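Local coordinates for protein aromatic-amino-acid:2-oxoglutarate transaminase (Candida albicans, PDB 6HND) that probably transfers amino groups between aromatic amino acids and 2-oxo acids such as 2-oxoglutarate, using pyridoxal 5'-phosphate as cofactor, at residues B[342-345]-B[346-349]; B[378-381]-B[382-386]; B[219-222]-B[223-227]. One frame throughout, in Å; residues are numbered along the deposited sequence.

Contact 1: B[342-345]-B[346-349]. With PLP (pyridoxal-5'-phosphate), chain E.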
ATOM      1  N   LEU B 342       3.416  14.870 -10.618  1.00 38.85           N
ATOM      2  CA  LEU B 342       2.519  15.566 -11.526  1.00 37.30           C
ATOM      3  C   LEU B 342       1.195  15.938 -10.844  1.00 40.58           C
ATOM      4  O   LEU B 342       0.480  16.746 -11.418  1.00 37.98           O
ATOM      5  CB  LEU B 342       2.167  14.652 -12.705  1.00 40.97           C
ATOM      6  CG  LEU B 342       3.230  14.447 -13.776  1.00 43.97           C
ATOM      7  CD1 LEU B 342       2.707  13.502 -14.836  1.00 44.09           C
ATOM      8  CD2 LEU B 342       3.636  15.784 -14.387  1.00 48.14           C
ATOM      9  N   PHE B 343       0.788  15.248  -9.768  1.00 38.11           N
ATOM     10  CA  PHE B 343      -0.484  15.502  -9.050  1.00 36.38           C
ATOM     11  C   PHE B 343      -0.144  15.804  -7.585  1.00 40.09           C
ATOM     12  O   PHE B 343      -0.191  16.997  -7.237  1.00 41.79           O
ATOM     13  CB  PHE B 343      -1.451  14.342  -9.276  1.00 37.71           C
ATOM     14  CG  PHE B 343      -2.899  14.624  -8.961  1.00 39.01           C
ATOM     15  CD1 PHE B 343      -3.289  15.026  -7.686  1.00 37.69           C
ATOM     16  CD2 PHE B 343      -3.881  14.447  -9.924  1.00 37.03           C
ATOM     17  CE1 PHE B 343      -4.621  15.254  -7.390  1.00 37.22           C
ATOM     18  CE2 PHE B 343      -5.211  14.679  -9.624  1.00 36.14           C
ATOM     19  CZ  PHE B 343      -5.578  15.093  -8.366  1.00 37.10           C
ATOM     20  N   ALA B 344       0.216  14.804  -6.769  1.00 37.98           N
ATOM     21  CA  ALA B 344       0.726  15.033  -5.388  1.00 39.50           C
ATOM     22  C   ALA B 344       1.340  13.766  -4.779  1.00 36.43           C
ATOM     23  O   ALA B 344       0.844  12.661  -4.960  1.00 39.56           O
ATOM     24  CB  ALA B 344      -0.413  15.533  -4.540  1.00 39.34           C
ATOM     25  N   PRO B 345       2.442  13.851  -4.013  1.00 35.45           N
ATOM     26  CA  PRO B 345       3.015  12.657  -3.387  1.00 35.29           C
ATOM     27  C   PRO B 345       2.077  11.940  -2.403  1.00 36.01           C
ATOM     28  O   PRO B 345       2.133  10.715  -2.333  1.00 40.58           O
ATOM     29  CB  PRO B 345       4.231  13.207  -2.651  1.00 34.15           C
ATOM     30  CG  PRO B 345       4.579  14.462  -3.402  1.00 32.93           C
ATOM     31  CD  PRO B 345       3.242  15.060  -3.763  1.00 34.34           C
ATOM     32  N   GLY B 346       1.237  12.702  -1.706  1.00 32.29           N
ATOM     33  CA  GLY B 346       0.323  12.222  -0.654  1.00 32.78           C
ATOM     34  C   GLY B 346      -0.749  11.289  -1.203  1.00 34.34           C
ATOM     35  O   GLY B 346      -1.410  10.629  -0.389  1.00 29.27           O
ATOM     36  N   LEU B 347      -0.917  11.214  -2.530  1.00 32.86           N
ATOM     37  CA  LEU B 347      -1.901  10.271  -3.117  1.00 32.55           C
ATOM     38  C   LEU B 347      -1.452   8.851  -2.762  1.00 34.07           C
ATOM     39  O   LEU B 347      -2.343   8.022  -2.397  1.00 31.55           O
ATOM     40  CB  LEU B 347      -1.988  10.405  -4.637  1.00 31.56           C
ATOM     41  CG  LEU B 347      -2.457  11.721  -5.238  1.00 31.34           C
ATOM     42  CD1 LEU B 347      -2.459  11.573  -6.740  1.00 32.53           C
ATOM     43  CD2 LEU B 347      -3.838  12.140  -4.743  1.00 32.28           C
ATOM     44  N   ARG B 348      -0.138   8.591  -2.883  1.00 33.04           N
ATOM     45  CA  ARG B 348       0.438   7.216  -2.903  1.00 31.87           C
ATOM     46  C   ARG B 348      -0.266   6.432  -4.032  1.00 30.97           C
ATOM     47  O   ARG B 348      -0.996   5.483  -3.742  1.00 29.60           O
ATOM     48  CB  ARG B 348       0.217   6.505  -1.564  1.00 34.39           C
ATOM     49  CG  ARG B 348       0.883   7.118  -0.343  1.00 34.38           C
ATOM     50  CD  ARG B 348       2.385   6.973  -0.380  1.00 35.40           C
ATOM     51  NE  ARG B 348       2.897   8.014  -1.251  1.00 35.15           N
ATOM     52  CZ  ARG B 348       4.085   8.013  -1.830  1.00 37.48           C
ATOM     53  NH1 ARG B 348       4.412   9.048  -2.587  1.00 38.43           N
ATOM     54  NH2 ARG B 348       4.931   7.000  -1.668  1.00 35.19           N
ATOM     55  N   LEU B 349      -0.122   6.889  -5.268  1.00 30.20           N
ATOM     56  CA  LEU B 349      -0.799   6.349  -6.466  1.00 32.17           C
ATOM     57  C   LEU B 349       0.124   6.479  -7.667  1.00 32.13           C
ATOM     58  O   LEU B 349       0.777   7.514  -7.809  1.00 37.13           O
ATOM     59  CB  LEU B 349      -2.122   7.073  -6.740  1.00 32.26           C
ATOM     60  CG  LEU B 349      -3.053   6.323  -7.699  1.00 31.40           C
ATOM     61  CD1 LEU B 349      -3.619   5.102  -7.026  1.00 32.32           C
ATOM     62  CD2 LEU B 349      -4.171   7.222  -8.190  1.00 34.77           C
TER
HETATM   63  N1  PLP E 601      12.137   7.445  -8.500  1.00 39.90           N
HETATM   64  C2  PLP E 601      12.656   8.649  -8.704  1.00 44.47           C
HETATM   65  C2A PLP E 601      13.753   8.753  -9.708  1.00 44.21           C
HETATM   66  C3  PLP E 601      12.153   9.786  -8.014  1.00 47.94           C
HETATM   67  O3  PLP E 601      12.707  11.013  -8.253  1.00 45.93           O
HETATM   68  C4  PLP E 601      11.095   9.626  -7.081  1.00 50.37           C
HETATM   69  C4A PLP E 601      10.506  10.823  -6.436  1.00 56.35           C
HETATM   70  C5  PLP E 601      10.562   8.331  -6.906  1.00 46.85           C
HETATM   71  C6  PLP E 601      11.127   7.299  -7.616  1.00 45.98           C
HETATM   72  C5A PLP E 601       9.507   8.005  -5.881  1.00 42.50           C
HETATM   73  O4P PLP E 601       8.156   8.413  -6.225  1.00 42.56           O
HETATM   74  P   PLP E 601       6.924   8.011  -5.251  1.00 38.00           P
HETATM   75  O1P PLP E 601       7.229   6.627  -4.694  1.00 37.33           O
HETATM   76  O2P PLP E 601       5.744   8.109  -6.217  1.00 34.05           O
HETATM   77  O3P PLP E 601       6.879   9.043  -4.171  1.00 39.78           O
HETATM   78  O   HOH W   1       1.455   9.688  -5.364  1.00 34.68           O

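Contact 2: B[378-381]-B[382-386]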
ATOM      1  N   GLN B 378      -8.075   6.508  -5.744  1.00 33.83           N
ATOM      2  CA  GLN B 378      -8.326   6.130  -7.155  1.00 35.27           C
ATOM      3  C   GLN B 378      -9.595   6.849  -7.614  1.00 35.71           C
ATOM      4  O   GLN B 378      -9.631   7.288  -8.760  1.00 35.75           O
ATOM      5  CB  GLN B 378      -8.518   4.628  -7.312  1.00 32.92           C
ATOM      6  CG  GLN B 378      -7.254   3.818  -7.118  1.00 34.26           C
ATOM      7  CD  GLN B 378      -7.483   2.363  -7.451  1.00 36.03           C
ATOM      8  OE1 GLN B 378      -7.845   2.022  -8.589  1.00 34.76           O
ATOM      9  NE2 GLN B 378      -7.257   1.497  -6.465  1.00 32.46           N
ATOM     10  N   THR B 379     -10.607   6.907  -6.750  1.00 36.81           N
ATOM     11  CA  THR B 379     -11.923   7.520  -7.056  1.00 39.39           C
ATOM     12  C   THR B 379     -11.699   9.019  -7.276  1.00 36.84           C
ATOM     13  O   THR B 379     -12.041   9.482  -8.359  1.00 35.87           O
ATOM     14  CB  THR B 379     -12.955   7.204  -5.967  1.00 36.95           C
ATOM     15  OG1 THR B 379     -13.090   5.786  -5.931  1.00 36.77           O
ATOM     16  CG2 THR B 379     -14.303   7.852  -6.202  1.00 38.98           C
ATOM     17  N   ILE B 380     -11.092   9.714  -6.304  1.00 36.46           N
ATOM     18  CA  ILE B 380     -10.863  11.181  -6.388  1.00 35.90           C
ATOM     19  C   ILE B 380      -9.982  11.469  -7.607  1.00 36.93           C
ATOM     20  O   ILE B 380     -10.339  12.344  -8.403  1.00 35.22           O
ATOM     21  CB  ILE B 380     -10.299  11.751  -5.081  1.00 34.93           C
ATOM     22  CG1 ILE B 380     -11.358  11.721  -3.975  1.00 38.01           C
ATOM     23  CG2 ILE B 380      -9.743  13.159  -5.295  1.00 35.83           C
ATOM     24  CD1 ILE B 380     -10.805  12.061  -2.608  1.00 39.81           C
ATOM     25  N   VAL B 381      -8.892  10.738  -7.787  1.00 36.47           N
ATOM     26  CA  VAL B 381      -7.898  11.072  -8.847  1.00 37.55           C
ATOM     27  C   VAL B 381      -8.530  10.795 -10.214  1.00 39.44           C
ATOM     28  O   VAL B 381      -8.384  11.658 -11.127  1.00 37.75           O
ATOM     29  CB  VAL B 381      -6.543  10.365  -8.642  1.00 32.88           C
ATOM     30  CG1 VAL B 381      -5.690  10.451  -9.885  1.00 32.71           C
ATOM     31  CG2 VAL B 381      -5.802  10.924  -7.434  1.00 35.23           C
ATOM     32  N   ASN B 382      -9.226   9.669 -10.367  1.00 39.27           N
ATOM     33  CA  ASN B 382      -9.851   9.313 -11.666  1.00 39.39           C
ATOM     34  C   ASN B 382     -10.894  10.378 -12.040  1.00 42.67           C
ATOM     35  O   ASN B 382     -10.866  10.879 -13.189  1.00 40.22           O
ATOM     36  CB  ASN B 382     -10.480   7.926 -11.644  1.00 39.04           C
ATOM     37  CG  ASN B 382     -11.221   7.615 -12.921  1.00 36.87           C
ATOM     38  OD1 ASN B 382     -10.636   7.144 -13.886  1.00 37.01           O
ATOM     39  ND2 ASN B 382     -12.514   7.882 -12.916  1.00 40.00           N
ATOM     40  N   ASN B 383     -11.788  10.725 -11.116  1.00 40.39           N
ATOM     41  CA  ASN B 383     -12.934  11.613 -11.432  1.00 37.53           C
ATOM     42  C   ASN B 383     -12.404  13.021 -11.714  1.00 39.39           C
ATOM     43  O   ASN B 383     -12.951  13.693 -12.589  1.00 42.50           O
ATOM     44  CB  ASN B 383     -14.002  11.504 -10.352  1.00 36.32           C
ATOM     45  CG  ASN B 383     -14.651  10.136 -10.358  1.00 37.89           C
ATOM     46  OD1 ASN B 383     -14.102   9.182 -10.925  1.00 38.66           O
ATOM     47  ND2 ASN B 383     -15.799  10.018  -9.705  1.00 36.25           N
ATOM     48  N   VAL B 384     -11.343  13.452 -11.036  1.00 40.19           N
ATOM     49  CA  VAL B 384     -10.775  14.810 -11.251  1.00 37.60           C
ATOM     50  C   VAL B 384     -10.226  14.841 -12.685  1.00 38.83           C
ATOM     51  O   VAL B 384     -10.531  15.823 -13.406  1.00 35.46           O
ATOM     52  CB  VAL B 384      -9.734  15.195 -10.184  1.00 41.06           C
ATOM     53  CG1 VAL B 384      -8.872  16.385 -10.620  1.00 40.49           C
ATOM     54  CG2 VAL B 384     -10.378  15.450  -8.819  1.00 40.48           C
ATOM     55  N   ILE B 385      -9.517  13.783 -13.109  1.00 39.18           N
ATOM     56  CA  ILE B 385      -8.849  13.720 -14.447  1.00 38.53           C
ATOM     57  C   ILE B 385      -9.922  13.629 -15.540  1.00 42.63           C
ATOM     58  O   ILE B 385      -9.834  14.410 -16.493  1.00 42.66           O
ATOM     59  CB  ILE B 385      -7.784  12.601 -14.516  1.00 38.15           C
ATOM     60  CG1 ILE B 385      -6.503  13.031 -13.822  1.00 34.81           C
ATOM     61  CG2 ILE B 385      -7.465  12.195 -15.951  1.00 40.61           C
ATOM     62  CD1 ILE B 385      -5.515  11.949 -13.624  1.00 38.60           C
ATOM     63  N   GLN B 386     -10.947  12.797 -15.360  1.00 43.92           N
ATOM     64  CA  GLN B 386     -11.996  12.537 -16.380  1.00 47.43           C
ATOM     65  C   GLN B 386     -12.985  13.720 -16.435  1.00 51.77           C
ATOM     66  O   GLN B 386     -13.313  14.164 -17.550  1.00 49.03           O
ATOM     67  CB  GLN B 386     -12.676  11.187 -16.105  1.00 58.10           C
ATOM     68  CG  GLN B 386     -12.647  10.194 -17.279  1.00 71.29           C
ATOM     69  CD  GLN B 386     -11.490   9.205 -17.337  1.00 65.19           C
ATOM     70  OE1 GLN B 386     -10.581   9.367 -18.143  1.00 63.81           O
ATOM     71  NE2 GLN B 386     -11.543   8.118 -16.568  1.00 54.54           N
TER

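Contact 3: B[219-222]-B[223-227]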
ATOM      1  N   ILE B 219      24.373   7.622 -18.239  1.00 34.23           N
ATOM      2  CA  ILE B 219      25.247   6.422 -18.367  1.00 37.80           C
ATOM      3  C   ILE B 219      26.387   6.710 -19.361  1.00 36.90           C
ATOM      4  O   ILE B 219      26.102   7.207 -20.476  1.00 32.40           O
ATOM      5  CB  ILE B 219      24.418   5.210 -18.814  1.00 34.16           C
ATOM      6  CG1 ILE B 219      23.542   4.703 -17.659  1.00 40.14           C
ATOM      7  CG2 ILE B 219      25.325   4.122 -19.348  1.00 33.63           C
ATOM      8  CD1 ILE B 219      22.431   3.742 -18.084  1.00 39.74           C
ATOM      9  N   ASP B 220      27.612   6.320 -19.008  1.00 34.75           N
ATOM     10  CA  ASP B 220      28.777   6.354 -19.923  1.00 37.01           C
ATOM     11  C   ASP B 220      28.728   5.105 -20.823  1.00 39.44           C
ATOM     12  O   ASP B 220      29.092   4.001 -20.356  1.00 36.45           O
ATOM     13  CB  ASP B 220      30.069   6.433 -19.114  1.00 42.47           C
ATOM     14  CG  ASP B 220      31.321   6.590 -19.968  1.00 46.43           C
ATOM     15  OD1 ASP B 220      31.460   5.846 -20.965  1.00 41.20           O
ATOM     16  OD2 ASP B 220      32.146   7.461 -19.627  1.00 56.65           O
ATOM     17  N   LEU B 221      28.315   5.259 -22.078  1.00 39.43           N
ATOM     18  CA  LEU B 221      28.072   4.091 -22.957  1.00 39.47           C
ATOM     19  C   LEU B 221      29.360   3.272 -23.131  1.00 37.65           C
ATOM     20  O   LEU B 221      29.295   2.030 -23.041  1.00 39.25           O
ATOM     21  CB  LEU B 221      27.491   4.544 -24.300  1.00 39.44           C
ATOM     22  CG  LEU B 221      27.065   3.377 -25.209  1.00 41.66           C
ATOM     23  CD1 LEU B 221      25.925   2.589 -24.604  1.00 41.02           C
ATOM     24  CD2 LEU B 221      26.689   3.844 -26.600  1.00 43.78           C
ATOM     25  N   THR B 222      30.502   3.912 -23.358  1.00 38.57           N
ATOM     26  CA  THR B 222      31.794   3.214 -23.588  1.00 38.25           C
ATOM     27  C   THR B 222      32.076   2.295 -22.387  1.00 41.10           C
ATOM     28  O   THR B 222      32.411   1.113 -22.616  1.00 36.98           O
ATOM     29  CB  THR B 222      32.907   4.220 -23.886  1.00 39.48           C
ATOM     30  OG1 THR B 222      32.630   4.805 -25.156  1.00 36.18           O
ATOM     31  CG2 THR B 222      34.282   3.594 -23.934  1.00 42.12           C
ATOM     32  N   GLN B 223      31.910   2.796 -21.155  1.00 40.77           N
ATOM     33  CA  GLN B 223      32.209   2.019 -19.926  1.00 42.07           C
ATOM     34  C   GLN B 223      31.105   0.975 -19.693  1.00 38.95           C
ATOM     35  O   GLN B 223      31.419  -0.062 -19.100  1.00 39.17           O
ATOM     36  CB  GLN B 223      32.452   2.932 -18.724  1.00 47.20           C
ATOM     37  CG  GLN B 223      33.768   3.703 -18.818  1.00 54.28           C
ATOM     38  CD  GLN B 223      34.944   2.785 -19.072  1.00 64.58           C
ATOM     39  OE1 GLN B 223      35.519   2.772 -20.167  1.00 77.90           O
ATOM     40  NE2 GLN B 223      35.296   1.982 -18.071  1.00 61.74           N
ATOM     41  N   PHE B 224      29.887   1.205 -20.173  1.00 33.58           N
ATOM     42  CA  PHE B 224      28.773   0.240 -20.065  1.00 36.37           C
ATOM     43  C   PHE B 224      29.080  -0.960 -20.980  1.00 34.73           C
ATOM     44  O   PHE B 224      29.179  -2.106 -20.502  1.00 36.71           O
ATOM     45  CB  PHE B 224      27.423   0.923 -20.324  1.00 35.97           C
ATOM     46  CG  PHE B 224      26.217   0.051 -20.042  1.00 37.39           C
ATOM     47  CD1 PHE B 224      26.028  -0.524 -18.797  1.00 39.93           C
ATOM     48  CD2 PHE B 224      25.276  -0.210 -21.018  1.00 36.87           C
ATOM     49  CE1 PHE B 224      24.932  -1.339 -18.553  1.00 43.23           C
ATOM     50  CE2 PHE B 224      24.190  -1.032 -20.776  1.00 34.36           C
ATOM     51  CZ  PHE B 224      24.009  -1.580 -19.537  1.00 37.60           C
ATOM     52  N   VAL B 225      29.330  -0.710 -22.255  1.00 36.29           N
ATOM     53  CA  VAL B 225      29.771  -1.767 -23.212  1.00 38.06           C
ATOM     54  C   VAL B 225      30.960  -2.545 -22.611  1.00 39.97           C
ATOM     55  O   VAL B 225      30.921  -3.789 -22.577  1.00 39.51           O
ATOM     56  CB  VAL B 225      30.065  -1.161 -24.600  1.00 37.80           C
ATOM     57  CG1 VAL B 225      30.680  -2.173 -25.551  1.00 41.90           C
ATOM     58  CG2 VAL B 225      28.806  -0.602 -25.226  1.00 36.30           C
ATOM     59  N   ASP B 226      31.975  -1.860 -22.096  1.00 40.96           N
ATOM     60  CA  ASP B 226      33.188  -2.520 -21.560  1.00 42.76           C
ATOM     61  C   ASP B 226      32.792  -3.455 -20.403  1.00 45.74           C
ATOM     62  O   ASP B 226      33.298  -4.624 -20.367  1.00 41.14           O
ATOM     63  CB  ASP B 226      34.245  -1.490 -21.155  1.00 44.04           C
ATOM     64  CG  ASP B 226      35.486  -2.149 -20.579  1.00 50.48           C
ATOM     65  OD1 ASP B 226      36.216  -2.795 -21.349  1.00 53.34           O
ATOM     66  OD2 ASP B 226      35.677  -2.066 -19.348  1.00 57.12           O
ATOM     67  N   LEU B 227      31.955  -2.973 -19.475  1.00 40.50           N
ATOM     68  CA  LEU B 227      31.445  -3.781 -18.327  1.00 41.46           C
ATOM     69  C   LEU B 227      30.760  -5.046 -18.876  1.00 36.96           C
ATOM     70  O   LEU B 227      31.029  -6.129 -18.393  1.00 38.76           O
ATOM     71  CB  LEU B 227      30.493  -2.915 -17.486  1.00 43.80           C
ATOM     72  CG  LEU B 227      29.774  -3.584 -16.308  1.00 41.11           C
ATOM     73  CD1 LEU B 227      30.759  -4.088 -15.272  1.00 43.06           C
ATOM     74  CD2 LEU B 227      28.784  -2.621 -15.656  1.00 40.73           C
TER

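Contact 1: B[342-345]-B[346-349]
The carbonyl oxygen of P345 is gripped by R348 at three points. R348 NE lies 3.0 Å from P345 O and R348 NH1 2.8 Å from it, a side-on grip by two nitrogens of one guanidinium, with the oxygen in the guanidinium plane. The third bond comes from R348 N, 3.2 Å from P345 O and above the carbonyl plane; it closes a short 3-10 turn, P345 to L347. The R348 chain bends at chi2 (-69°) and chi3 (80°), which folds the guanidinium back onto its own turn. NH1 then reaches the cofactor phosphate: R348 NH1 to PLP O3P is 2.9 Å and nearly straight at 171°. The P345 carbonyl thus helps set the rotation of the phosphate-binding guanidinium. S340, T338, A166, S167 and Y283 of the same chain hydrogen-bond to the cofactor, as does Y130 of the second subunit.

Behind this, L347 N makes a weak bond to A344 O. A water accepts from L349 N and probably donates to A344 O. L347 CD1 packs on F343 CD1 at 3.7 Å, the side chains crossing at about a right angle.

The turn lies in the loop between strands 333-338 and 350-355 of the mixed sheet. L347 and L349 rest on helix 375-388, and the second subunit packs against F343, A344 and P345.

Contact 2: B[378-381]-B[382-386]
Two successive turns of helix 375-388 make this contact, with the backbone bonds of an alpha helix and a wider pi-type turn at 384-386. N382 N bonds to Q378 O at 2.9 Å, and N383 N to T379 O at 3.0 Å. V384 N to I380 O and I385 N to V381 O continue the pattern.

On one side of the helix, V381 and I385 lie side by side and point the same way. V381 CG1 meets I385 CD1 at 4.0 Å. V381 CG1 stands opposite the backbone N (chi1 166°), which places this branch beside the carbonyl carbon, on the side of the next turn. I380 and V384 make a looser apolar pair, CG2 to CG2 at 4.3 Å. V384 CG2 also lies over I380 O at 3.1 Å.

The polar side is set by two neighbouring asparagines. N382 ND2 donates to N383 OD1 at 2.9 Å and 163°. The bond lies in the carbonyl plane of N383 and close to the amide plane of N382, so it helps fix the rotation of both amides. Each has a further hold: N382 ND2 also bonds to K120 O, and N383 ND2 to I122 O. The pair therefore ties the helix to the segment that holds K120 and I122. Q378 is held by H136 N and A373 O.

The helix is wedged between several elements. I380 and V384 face strand 53-60, and T379, I380 and N383 touch I112 of strand 109-113. Q378, N382 and I385 lie against helix 137-151.

Contact 3: B[219-222]-B[223-227]
D220 CG lies opposite its backbone N (chi1 -175°), and this swings the carboxylate over the first turn of helix 221-229. There OD1 accepts from the backbone of Q223: D220 OD1 to Q223 N is 3.1 Å, with an N-H...O angle of 163°. The N-H meets OD1 from above the carboxylate plane, 44° out of it. Q223 CG takes the other course, opposite its carbonyl carbon, and lies alongside the D220 side chain. The aliphatic part of Q223 does the touching, with D220 OD1 3.8 Å from Q223 CB. The carboxylate and amide planes are almost perpendicular.

The backbone of D220 serves the same turn. F224 N bonds to D220 O at 2.9 Å. V225 N to L221 O and D226 N to T222 O carry the bonding onward. The helix start is thus held by both the carbonyl and the carboxylate of one residue. A carboxylate here would probably also interact favourably with the helix dipole.

On the buried side, I219 CG2 meets F224 CB at 3.9 Å. Separately, L221 CG and V225 CG2 make a looser apolar touch at 4.3 Å. I219, L221 and F224 turn to helix 260-272, and F224 and L227 pack on L185 of strand 183-187. D226 OD1 has a weak bond to N230 ND2. D220 also bonds through its backbone to K209, just after edge strand 204-208.

This is an N-cap: an aspartate right before a helix accepts from the backbone N-H three residues on. I219, just before the N-cap, packs on F224 as a hydrophobic staple, paired with the D220 cap.

How the contacts relate
Along the chain the order is contact 3, contact 1, contact 2, all in the part that belongs to the class I and II aminotransferase family. Contacts 1 and 2 are neighbours, with centres 12 Å apart. They meet through packing: L347 CD1 is 3.5 Å from V381 CG2, and L349 lies on Q378 and V381. Helix 375-388 thus backs the turn that presents R348 to the cofactor phosphate. Contact 3 stands apart, its centre 35 Å from contact 1 and 43 Å from contact 2, with no touch to either. It lies across the chain's centre from contact 2. The seven-stranded mixed sheet links contacts 1 and 3: one lies in a loop between two of its strands, the other packs against it.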